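Local coordinates for protein member of DUF4221 family (Bacteroides vulgatus, PDB 3S9J) that is of unknown function but folds as a six-bladed beta-propeller and belongs to a family named only for its domain, at residues H43-Q48 against F82-S87; Y52-F57 against K66-H71; S90-V95 against L103-S108. All coordinates share one frame; numbering follows the deposited sequence. Where two conformers were deposited one is given.

Contact 2 (52-57 with 66-71) and contact 3 (90-95 with 103-108) are antiparallel hairpins inside successive four-stranded blades, and contact 1 (43-48 with 82-87) joins those blades. Its centre lies about 8 Å from that of contact 2 and about 10 Å from that of contact 3. Backbone bonds tie it to both: Asn46 N lies 2.7 Å from Asp53 O, and Arg85 N 2.9 Å from Leu94 O. Contacts 2 and 3 meet directly where Ile68 CD1 packs 3.4 Å from Ile93 CD1. Contact 2 binds a sodium ion through two carbonyls; the same ion is about 8 Å from the side chain of Thr47 in contact 1 and about 10 Å from that of Ile106 in contact 3.

Contact 1 of 3, residues H43-Q48 against F82-S87; sequences HFENTQ and FGSRPS. With FMT (formic acid), chain J.
The imidazole of His43 has Pro86 CD and Arg85 CA over one face, CD standing 3.9 Å from the ring centroid in a CH-pi contact, and Ser84 OG at its edge. That edge carries a nearly straight hydrogen bond: His43 NE2 donates to Ser84 OG over 2.9 Å, with the hydroxyl oxygen almost exactly in the ring plane. The phenyl ring of Phe82, for which one of two deposited conformers is described, receives Gln48 OE1 at its edge, 3.3 Å from CZ; the amide plane is turned 55° from that of the ring. Thr47 OG1 approaches the same ring obliquely. The guanidinium of Arg85 binds formic acid, probably from the crystallisation liquor, at its edge through NH1 and NH2, while NE donates to Pro137 O.

Between the two rings Glu45 reaches across to the opposite backbone. Its CG is anti to the backbone N (chi1 -176°) and the chain stays extended at chi2, which delivers the carboxylate to Gly83, just before strand 84-86. There OE2 accepts from Gly83 N at 3.2 Å on its syn side and from Thr47 OG1 at 2.7 Å on its anti side, two grips that should resist rotation of the group. Ser84 OG appears to donate to OE1, though that oxygen is less surely placed. The donors on OE2 would probably help to stabilise a negative carboxylate.

The strand axes run antiparallel but 7.6 Å apart, and no ladder of backbone-to-backbone bonds forms; side chains span the gap between blades, Glu45 reaching the backbone N of Gly83. Strand 39-46 lies between strands 31-36 and 53-58 in its blade, whereas strand 84-86 is an outermost strand of the next and pairs with strand 93-97.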
loop_
_atom_site.group_PDB
_atom_site.type_symbol
_atom_site.label_atom_id
_atom_site.label_comp_id
_atom_site.label_asym_id
_atom_site.label_seq_id
_atom_site.Cartn_x
_atom_site.Cartn_y
_atom_site.Cartn_z
ATOM N N HIS A 43 -0.799 -0.204 -13.742
ATOM C CA HIS A 43 -2.207 -0.488 -13.503
ATOM C C HIS A 43 -2.716 0.638 -12.597
ATOM O O HIS A 43 -2.213 0.806 -11.495
ATOM C CB HIS A 43 -2.324 -1.811 -12.787
ATOM C CG HIS A 43 -3.700 -2.136 -12.275
ATOM N ND1 HIS A 43 -4.476 -3.127 -12.840
ATOM C CD2 HIS A 43 -4.418 -1.639 -11.231
ATOM C CE1 HIS A 43 -5.628 -3.200 -12.193
ATOM N NE2 HIS A 43 -5.610 -2.333 -11.194
ATOM N N PHE A 44 -3.706 1.394 -13.035
ATOM C CA PHE A 44 -4.148 2.563 -12.287
ATOM C C PHE A 44 -5.656 2.483 -12.124
ATOM O O PHE A 44 -6.398 2.766 -13.054
ATOM C CB PHE A 44 -3.719 3.802 -13.058
ATOM C CG PHE A 44 -4.022 5.141 -12.397
ATOM C CD1 PHE A 44 -5.253 5.771 -12.581
ATOM C CD2 PHE A 44 -3.032 5.807 -11.695
ATOM C CE1 PHE A 44 -5.495 7.046 -12.038
ATOM C CE2 PHE A 44 -3.284 7.086 -11.154
ATOM C CZ PHE A 44 -4.514 7.693 -11.348
ATOM N N GLU A 45 -6.100 2.075 -10.939
ATOM C CA GLU A 45 -7.521 1.988 -10.676
ATOM C C GLU A 45 -8.092 3.390 -10.684
ATOM O O GLU A 45 -7.639 4.230 -9.945
ATOM C CB GLU A 45 -7.826 1.327 -9.351
ATOM C CG GLU A 45 -9.320 1.144 -9.127
ATOM C CD GLU A 45 -9.595 0.464 -7.808
ATOM O OE1 GLU A 45 -9.054 -0.640 -7.607
ATOM O OE2 GLU A 45 -10.343 1.023 -6.993
ATOM N N ASN A 46 -9.079 3.637 -11.509
ATOM C CA ASN A 46 -9.611 5.012 -11.706
ATOM C C ASN A 46 -11.053 5.022 -11.216
ATOM O O ASN A 46 -12.007 5.090 -12.006
ATOM C CB ASN A 46 -9.495 5.324 -13.206
ATOM C CG ASN A 46 -9.964 6.708 -13.580
ATOM O OD1 ASN A 46 -9.677 7.690 -12.875
ATOM N ND2 ASN A 46 -10.687 6.808 -14.714
ATOM N N THR A 47 -11.190 4.941 -9.888
ATOM C CA THR A 47 -12.510 4.831 -9.256
ATOM C C THR A 47 -12.796 6.010 -8.330
ATOM O O THR A 47 -13.802 6.004 -7.599
ATOM C CB THR A 47 -12.628 3.514 -8.447
ATOM O OG1 THR A 47 -11.500 3.410 -7.581
ATOM C CG2 THR A 47 -12.692 2.310 -9.424
ATOM N N GLN A 48 -11.927 7.015 -8.328
ATOM C CA GLN A 48 -12.194 8.208 -7.503
ATOM C C GLN A 48 -13.323 9.032 -8.103
ATOM O O GLN A 48 -13.569 9.033 -9.306
ATOM C CB GLN A 48 -10.965 9.078 -7.338
ATOM C CG GLN A 48 -9.855 8.415 -6.552
ATOM C CD GLN A 48 -10.225 8.126 -5.116
ATOM O OE1 GLN A 48 -10.067 7.009 -4.629
ATOM N NE2 GLN A 48 -10.727 9.090 -4.466
ATOM N N PHE A 82 -13.091 -1.279 -4.865
ATOM C CA PHE A 82 -12.097 -0.457 -4.210
ATOM C C PHE A 82 -10.875 -1.307 -3.902
ATOM O O PHE A 82 -10.741 -1.988 -2.886
ATOM C CB PHE A 82 -12.616 0.337 -3.013
ATOM C CG PHE A 82 -12.049 1.720 -2.980
ATOM C CD1 PHE A 82 -12.178 2.534 -4.099
ATOM C CD2 PHE A 82 -11.352 2.194 -1.892
ATOM C CE1 PHE A 82 -11.638 3.800 -4.134
ATOM C CE2 PHE A 82 -10.832 3.475 -1.916
ATOM C CZ PHE A 82 -10.978 4.266 -3.063
ATOM N N GLY A 83 -9.982 -1.275 -4.869
ATOM C CA GLY A 83 -8.773 -2.063 -4.868
ATOM C C GLY A 83 -8.817 -3.021 -6.054
ATOM O O GLY A 83 -9.811 -3.730 -6.278
ATOM N N SER A 84 -7.717 -3.085 -6.784
ATOM C CA SER A 84 -7.603 -3.934 -7.961
ATOM C C SER A 84 -6.148 -4.159 -8.277
ATOM O O SER A 84 -5.303 -3.275 -8.058
ATOM C CB SER A 84 -8.366 -3.339 -9.152
ATOM O OG SER A 84 -7.883 -2.044 -9.461
ATOM N N ARG A 85 -5.827 -5.352 -8.786
ATOM C CA ARG A 85 -4.450 -5.710 -8.971
ATOM C C ARG A 85 -4.230 -6.590 -10.185
ATOM O O ARG A 85 -4.996 -7.533 -10.412
ATOM C CB ARG A 85 -3.958 -6.454 -7.720
ATOM C CG ARG A 85 -4.629 -7.769 -7.503
ATOM C CD ARG A 85 -4.265 -8.437 -6.193
ATOM N NE ARG A 85 -2.857 -8.588 -5.931
ATOM C CZ ARG A 85 -2.030 -9.479 -6.481
ATOM N NH1 ARG A 85 -2.405 -10.324 -7.447
ATOM N NH2 ARG A 85 -0.791 -9.528 -6.055
ATOM N N PRO A 86 -3.169 -6.305 -10.943
ATOM C CA PRO A 86 -2.752 -7.213 -12.036
ATOM C C PRO A 86 -2.293 -8.513 -11.410
ATOM O O PRO A 86 -1.541 -8.492 -10.419
ATOM C CB PRO A 86 -1.593 -6.478 -12.697
ATOM C CG PRO A 86 -1.069 -5.515 -11.704
ATOM C CD PRO A 86 -2.219 -5.200 -10.737
ATOM N N SER A 87 -2.751 -9.639 -11.952
ATOM C CA SER A 87 -2.610 -10.911 -11.256
ATOM C C SER A 87 -2.143 -12.038 -12.218
ATOM O O SER A 87 -2.824 -13.070 -12.334
ATOM C CB SER A 87 -3.935 -11.283 -10.593
ATOM O OG SER A 87 -4.299 -10.327 -9.612
HETATM C C FMT J . 0.829 -11.579 -8.600
HETATM O O1 FMT J . 1.136 -10.707 -7.777
HETATM O O2 FMT J . -0.338 -11.840 -8.911
#

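Contact 2 of 3, residues Y52-F57 against K66-H71. With NA (sodium ion), chain D.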
loop_
_atom_site.group_PDB
_atom_site.type_symbol
_atom_site.label_atom_id
_atom_site.label_comp_id
_atom_site.label_asym_id
_atom_site.label_seq_id
_atom_site.Cartn_x
_atom_site.Cartn_y
_atom_site.Cartn_z
ATOM N N TYR A 52 -15.158 5.356 -12.858
ATOM C CA TYR A 52 -15.249 3.934 -12.479
ATOM C C TYR A 52 -14.736 3.008 -13.579
ATOM O O TYR A 52 -15.506 2.374 -14.307
ATOM C CB TYR A 52 -16.692 3.611 -12.121
ATOM C CG TYR A 52 -16.892 2.418 -11.202
ATOM C CD1 TYR A 52 -16.516 2.478 -9.873
ATOM C CD2 TYR A 52 -17.488 1.246 -11.665
ATOM C CE1 TYR A 52 -16.754 1.409 -9.006
ATOM C CE2 TYR A 52 -17.706 0.159 -10.795
ATOM C CZ TYR A 52 -17.363 0.272 -9.467
ATOM O OH TYR A 52 -17.642 -0.770 -8.602
ATOM N N ASP A 53 -13.416 2.937 -13.686
ATOM C CA ASP A 53 -12.733 2.043 -14.597
ATOM C C ASP A 53 -11.291 1.842 -14.160
ATOM O O ASP A 53 -10.879 2.317 -13.106
ATOM C CB ASP A 53 -12.865 2.502 -16.062
ATOM C CG ASP A 53 -12.240 3.875 -16.356
ATOM O OD1 ASP A 53 -11.270 4.284 -15.688
ATOM O OD2 ASP A 53 -12.765 4.550 -17.305
ATOM N N ILE A 54 -10.539 1.084 -14.948
ATOM C CA ILE A 54 -9.129 0.942 -14.725
ATOM C C ILE A 54 -8.407 1.458 -15.961
ATOM O O ILE A 54 -8.745 1.092 -17.094
ATOM C CB ILE A 54 -8.746 -0.534 -14.463
ATOM C CG1 ILE A 54 -9.383 -1.033 -13.160
ATOM C CG2 ILE A 54 -7.207 -0.729 -14.401
ATOM C CD1 ILE A 54 -9.428 -2.572 -13.074
ATOM N N VAL A 55 -7.396 2.289 -15.737
ATOM C CA VAL A 55 -6.550 2.773 -16.804
ATOM C C VAL A 55 -5.196 2.088 -16.697
ATOM O O VAL A 55 -4.634 1.958 -15.606
ATOM C CB VAL A 55 -6.395 4.295 -16.714
ATOM C CG1 VAL A 55 -5.318 4.839 -17.670
ATOM C CG2 VAL A 55 -7.756 4.959 -16.941
ATOM N N ILE A 56 -4.658 1.677 -17.848
ATOM C CA ILE A 56 -3.335 1.139 -17.900
ATOM C C ILE A 56 -2.444 2.154 -18.596
ATOM O O ILE A 56 -2.737 2.551 -19.729
ATOM C CB ILE A 56 -3.301 -0.197 -18.704
ATOM C CG1 ILE A 56 -4.301 -1.209 -18.137
ATOM C CG2 ILE A 56 -1.835 -0.747 -18.768
ATOM C CD1 ILE A 56 -4.096 -1.592 -16.662
ATOM N N PHE A 57 -1.393 2.611 -17.917
ATOM C CA PHE A 57 -0.454 3.545 -18.491
ATOM C C PHE A 57 0.782 2.837 -19.044
ATOM O O PHE A 57 1.333 1.973 -18.391
ATOM C CB PHE A 57 0.032 4.567 -17.472
ATOM C CG PHE A 57 -1.016 5.572 -17.036
ATOM C CD1 PHE A 57 -1.387 6.635 -17.860
ATOM C CD2 PHE A 57 -1.600 5.474 -15.807
ATOM C CE1 PHE A 57 -2.340 7.549 -17.456
ATOM C CE2 PHE A 57 -2.519 6.404 -15.381
ATOM C CZ PHE A 57 -2.889 7.455 -16.179
ATOM N N LYS A 66 -4.429 1.504 -22.388
ATOM C CA LYS A 66 -5.789 1.031 -22.544
ATOM C C LYS A 66 -6.640 1.391 -21.347
ATOM O O LYS A 66 -6.110 1.790 -20.306
ATOM C CB LYS A 66 -5.872 -0.457 -22.818
ATOM C CG LYS A 66 -5.535 -1.383 -21.750
ATOM C CD LYS A 66 -5.642 -2.851 -22.274
ATOM C CE LYS A 66 -5.259 -3.849 -21.230
ATOM N NZ LYS A 66 -4.851 -5.199 -21.801
ATOM N N ARG A 67 -7.938 1.219 -21.531
ATOM C CA ARG A 67 -8.937 1.497 -20.515
ATOM C C ARG A 67 -9.769 0.252 -20.377
ATOM O O ARG A 67 -10.313 -0.269 -21.369
ATOM C CB ARG A 67 -9.801 2.677 -20.943
ATOM C CG ARG A 67 -10.851 3.120 -19.957
ATOM C CD ARG A 67 -11.513 4.401 -20.426
ATOM N NE ARG A 67 -10.556 5.511 -20.505
ATOM C CZ ARG A 67 -10.182 6.307 -19.513
ATOM N NH1 ARG A 67 -10.691 6.185 -18.294
ATOM N NH2 ARG A 67 -9.306 7.274 -19.752
ATOM N N ILE A 68 -9.823 -0.261 -19.158
ATOM C CA ILE A 68 -10.607 -1.450 -18.843
ATOM C C ILE A 68 -11.907 -1.009 -18.203
ATOM O O ILE A 68 -11.903 -0.396 -17.130
ATOM C CB ILE A 68 -9.833 -2.373 -17.918
ATOM C CG1 ILE A 68 -8.484 -2.749 -18.539
ATOM C CG2 ILE A 68 -10.688 -3.633 -17.532
ATOM C CD1 ILE A 68 -7.576 -3.593 -17.617
ATOM N N PRO A 69 -13.037 -1.257 -18.871
ATOM C CA PRO A 69 -14.294 -0.778 -18.311
ATOM C C PRO A 69 -14.699 -1.573 -17.083
ATOM O O PRO A 69 -14.372 -2.766 -16.965
ATOM C CB PRO A 69 -15.298 -0.972 -19.455
ATOM C CG PRO A 69 -14.704 -1.960 -20.302
ATOM C CD PRO A 69 -13.231 -1.936 -20.150
ATOM N N LEU A 70 -15.387 -0.902 -16.165
ATOM C CA LEU A 70 -16.001 -1.532 -14.990
ATOM C C LEU A 70 -17.462 -1.133 -14.989
ATOM O O LEU A 70 -17.773 0.051 -15.055
ATOM C CB LEU A 70 -15.320 -1.067 -13.690
ATOM C CG LEU A 70 -13.859 -1.417 -13.449
ATOM C CD1 LEU A 70 -13.359 -0.756 -12.137
ATOM C CD2 LEU A 70 -13.652 -2.965 -13.477
ATOM N N HIS A 71 -18.361 -2.121 -14.953
ATOM C CA HIS A 71 -19.800 -1.863 -14.952
ATOM C C HIS A 71 -20.354 -2.092 -13.562
ATOM O O HIS A 71 -19.896 -3.001 -12.865
ATOM C CB HIS A 71 -20.481 -2.824 -15.922
ATOM C CG HIS A 71 -19.947 -2.739 -17.316
ATOM N ND1 HIS A 71 -20.310 -1.740 -18.193
ATOM C CD2 HIS A 71 -19.060 -3.518 -17.975
ATOM C CE1 HIS A 71 -19.670 -1.912 -19.339
ATOM N NE2 HIS A 71 -18.918 -2.992 -19.238
HETATM NA NA NA D . -17.539 2.272 -15.487
HETATM O O HOH W 1 -16.418 1.742 -17.482
HETATM O O HOH W 2 -17.436 4.619 -15.939
HETATM O O HOH W 3 -19.615 2.831 -14.180
HETATM O O HOH W 4 -19.344 2.180 -17.253
#
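Tyr52 O and Leu70 O converge on a sodium ion, at 2.4 Å and 2.3 Å, and four waters complete six ligands; the two carbonyls close the open end of the hairpin, away from its turn. One of those waters also accepts from Leu70 N. Tyr52 CD2 packs against Leu70 CB, the two side chains crossing at about a right angle; the ion lies at the ring edge, in its plane, and the phenol is fixed farther off by Leu78 O and Val81 N. Tyr52 and Asp53 both face Asn46 of the neighbouring strand 39-46, a classic beta bulge.

Along the strands, paired bonds between Ile54 and Ile68 set the register, Ile68 N lying 2.7 Å from Ile54 O. The face bearing Asp53 and Val55 carries a salt bridge: Arg67 NH1 meets Asp53 OD2 at 2.8 Å, in the guanidinium plane but 26° out of the carboxylate plane. A bend at chi3 (-63°) folds the guanidinium back, laying one face on Val55 CG2. A methionine in place of Arg67 would probably leave the Asp53 carboxylate without its charged mate. The other face is apolar: Ile68 packs against both Ile54 and Ile56, with the stem of Lys66 alongside Ile56.

Strand 63-69 is an outermost strand of its blade; strand 53-58 lies inside it, bonded on its other flank to strand 39-46.

Contact 3 of 3, residues S90-V95 against L103-S108. With FMT (formic acid), chain I.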
loop_
_atom_site.group_PDB
_atom_site.type_symbol
_atom_site.label_atom_id
_atom_site.label_comp_id
_atom_site.label_asym_id
_atom_site.label_seq_id
_atom_site.Cartn_x
_atom_site.Cartn_y
_atom_site.Cartn_z
ATOM N N SER A 90 -2.586 -7.631 -16.992
ATOM C CA SER A 90 -3.927 -7.077 -17.212
ATOM C C SER A 90 -4.915 -8.086 -17.765
ATOM O O SER A 90 -6.095 -7.789 -17.874
ATOM C CB SER A 90 -3.863 -5.885 -18.158
ATOM O OG SER A 90 -3.493 -6.279 -19.472
ATOM N N GLN A 91 -4.461 -9.295 -18.073
ATOM C CA GLN A 91 -5.365 -10.308 -18.630
ATOM C C GLN A 91 -6.218 -10.992 -17.584
ATOM O O GLN A 91 -7.263 -11.594 -17.906
ATOM C CB GLN A 91 -4.559 -11.367 -19.394
ATOM C CG GLN A 91 -3.769 -10.804 -20.574
ATOM C CD GLN A 91 -4.625 -9.986 -21.537
ATOM O OE1 GLN A 91 -5.695 -10.416 -21.956
ATOM N NE2 GLN A 91 -4.159 -8.793 -21.871
ATOM N N TYR A 92 -5.781 -10.899 -16.328
ATOM C CA TYR A 92 -6.479 -11.486 -15.196
ATOM C C TYR A 92 -6.198 -10.621 -14.005
ATOM O O TYR A 92 -5.064 -10.550 -13.507
ATOM C CB TYR A 92 -5.943 -12.909 -14.950
ATOM C CG TYR A 92 -6.648 -13.668 -13.808
ATOM C CD1 TYR A 92 -7.863 -14.309 -14.012
ATOM C CD2 TYR A 92 -6.070 -13.747 -12.551
ATOM C CE1 TYR A 92 -8.493 -15.034 -12.982
ATOM C CE2 TYR A 92 -6.696 -14.446 -11.508
ATOM C CZ TYR A 92 -7.893 -15.083 -11.738
ATOM O OH TYR A 92 -8.480 -15.797 -10.717
ATOM N N ILE A 93 -7.244 -9.906 -13.622
ATOM C CA ILE A 93 -7.182 -8.868 -12.591
ATOM C C ILE A 93 -8.112 -9.274 -11.458
ATOM O O ILE A 93 -9.235 -9.705 -11.700
ATOM C CB ILE A 93 -7.610 -7.491 -13.173
ATOM C CG1 ILE A 93 -6.530 -6.942 -14.119
ATOM C CG2 ILE A 93 -7.910 -6.441 -12.017
ATOM C CD1 ILE A 93 -7.057 -5.845 -15.111
ATOM N N LEU A 94 -7.644 -9.109 -10.225
ATOM C CA LEU A 94 -8.462 -9.358 -9.055
ATOM C C LEU A 94 -8.914 -8.008 -8.475
ATOM O O LEU A 94 -8.125 -7.073 -8.381
ATOM C CB LEU A 94 -7.679 -10.169 -8.028
ATOM C CG LEU A 94 -7.540 -11.665 -8.390
ATOM C CD1 LEU A 94 -6.516 -12.359 -7.482
ATOM C CD2 LEU A 94 -8.923 -12.328 -8.304
ATOM N N VAL A 95 -10.190 -7.931 -8.107
ATOM C CA VAL A 95 -10.718 -6.696 -7.551
ATOM C C VAL A 95 -11.403 -6.976 -6.224
ATOM O O VAL A 95 -12.033 -8.009 -6.021
ATOM C CB VAL A 95 -11.686 -5.913 -8.498
ATOM C CG1 VAL A 95 -11.025 -5.641 -9.895
ATOM C CG2 VAL A 95 -13.030 -6.638 -8.644
ATOM N N LEU A 103 -14.745 -10.664 -3.472
ATOM C CA LEU A 103 -13.601 -10.572 -4.352
ATOM C C LEU A 103 -14.053 -11.015 -5.744
ATOM O O LEU A 103 -14.855 -11.934 -5.868
ATOM C CB LEU A 103 -12.501 -11.498 -3.824
ATOM C CG LEU A 103 -11.205 -11.668 -4.588
ATOM C CD1 LEU A 103 -10.315 -10.473 -4.357
ATOM C CD2 LEU A 103 -10.547 -12.927 -4.078
ATOM N N SER A 104 -13.548 -10.379 -6.804
ATOM C CA SER A 104 -13.922 -10.789 -8.169
ATOM C C SER A 104 -12.700 -10.840 -9.088
ATOM O O SER A 104 -11.765 -10.051 -8.926
ATOM C CB SER A 104 -14.959 -9.855 -8.792
ATOM O OG SER A 104 -16.150 -9.735 -8.031
ATOM N N SER A 105 -12.694 -11.779 -10.032
ATOM C CA SER A 105 -11.701 -11.787 -11.089
ATOM C C SER A 105 -12.347 -11.289 -12.359
ATOM O O SER A 105 -13.513 -11.566 -12.641
ATOM C CB SER A 105 -11.082 -13.163 -11.287
ATOM O OG SER A 105 -12.111 -14.110 -11.502
ATOM N N ILE A 106 -11.597 -10.471 -13.090
ATOM C CA ILE A 106 -12.061 -9.916 -14.362
ATOM C C ILE A 106 -11.005 -10.075 -15.428
ATOM O O ILE A 106 -9.819 -10.269 -15.129
ATOM C CB ILE A 106 -12.478 -8.425 -14.245
ATOM C CG1 ILE A 106 -11.299 -7.513 -13.906
ATOM C CG2 ILE A 106 -13.553 -8.238 -13.195
ATOM C CD1 ILE A 106 -11.654 -6.015 -13.962
ATOM N N ASN A 107 -11.436 -10.028 -16.693
ATOM C CA ASN A 107 -10.464 -9.972 -17.802
ATOM C C ASN A 107 -10.199 -8.528 -18.276
ATOM O O ASN A 107 -10.695 -7.567 -17.673
ATOM C CB ASN A 107 -10.889 -10.890 -18.953
ATOM C CG ASN A 107 -12.168 -10.453 -19.634
ATOM O OD1 ASN A 107 -12.562 -9.300 -19.545
ATOM N ND2 ASN A 107 -12.830 -11.393 -20.333
ATOM N N SER A 108 -9.411 -8.378 -19.354
ATOM C CA SER A 108 -8.987 -7.063 -19.834
ATOM C C SER A 108 -10.135 -6.267 -20.440
ATOM O O SER A 108 -9.984 -5.092 -20.713
ATOM C CB SER A 108 -7.857 -7.211 -20.864
ATOM O OG SER A 108 -8.264 -8.000 -21.972
HETATM C C FMT I . -11.653 -14.758 -19.663
HETATM O O1 FMT I . -10.433 -14.816 -19.447
HETATM O O2 FMT I . -12.126 -14.032 -20.536
HETATM O O HOH W 5 -8.050 -10.826 -20.536
HETATM O O HOH W 6 -7.339 -9.630 -23.903
HETATM O O HOH W 7 -10.962 -16.530 -11.017
#
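Ile93 and Ile106 form a hydrogen-bonded pair in the antiparallel hairpin of strands 93-97 and 102-106, the two middle strands of a propeller blade. This end is tight. Ile106 N reaches Ile93 O over 2.8 Å, and Val95 and Ser104 repeat the reciprocal pairing. On the face that carries these residues, Ile93 CB rests 3.8 Å from Ile106 CG1. Ile106 holds CG1 between its backbone N and carbonyl carbon (chi1 65°), a setting that brings the branch across to Ile93 and places CD1 near CG1 of the described conformer of Val95.

Toward Gln91 and Ser108 the strands give way to a loosely joined end where water replaces direct bonds. One water donates to both Gln91 O and Gln91 OE1 while accepting from Ser108 N; a second donates to Gln91 OE1 and also hydrogen-bonds Ser108 OG, for which one of two conformers is described. Glu36 holds Gln91 NE2.

On the face of Leu94 and Ser105, Leu94 CD2 packs 3.8 Å from Ser105 CB, but toward Tyr92 water takes over: the ring lies by the same CB, 3.6 Å from Tyr92 CE1, and a single water joins Tyr92 OH, at 2.6 Å, to Ser105 OG, at 2.7 Å.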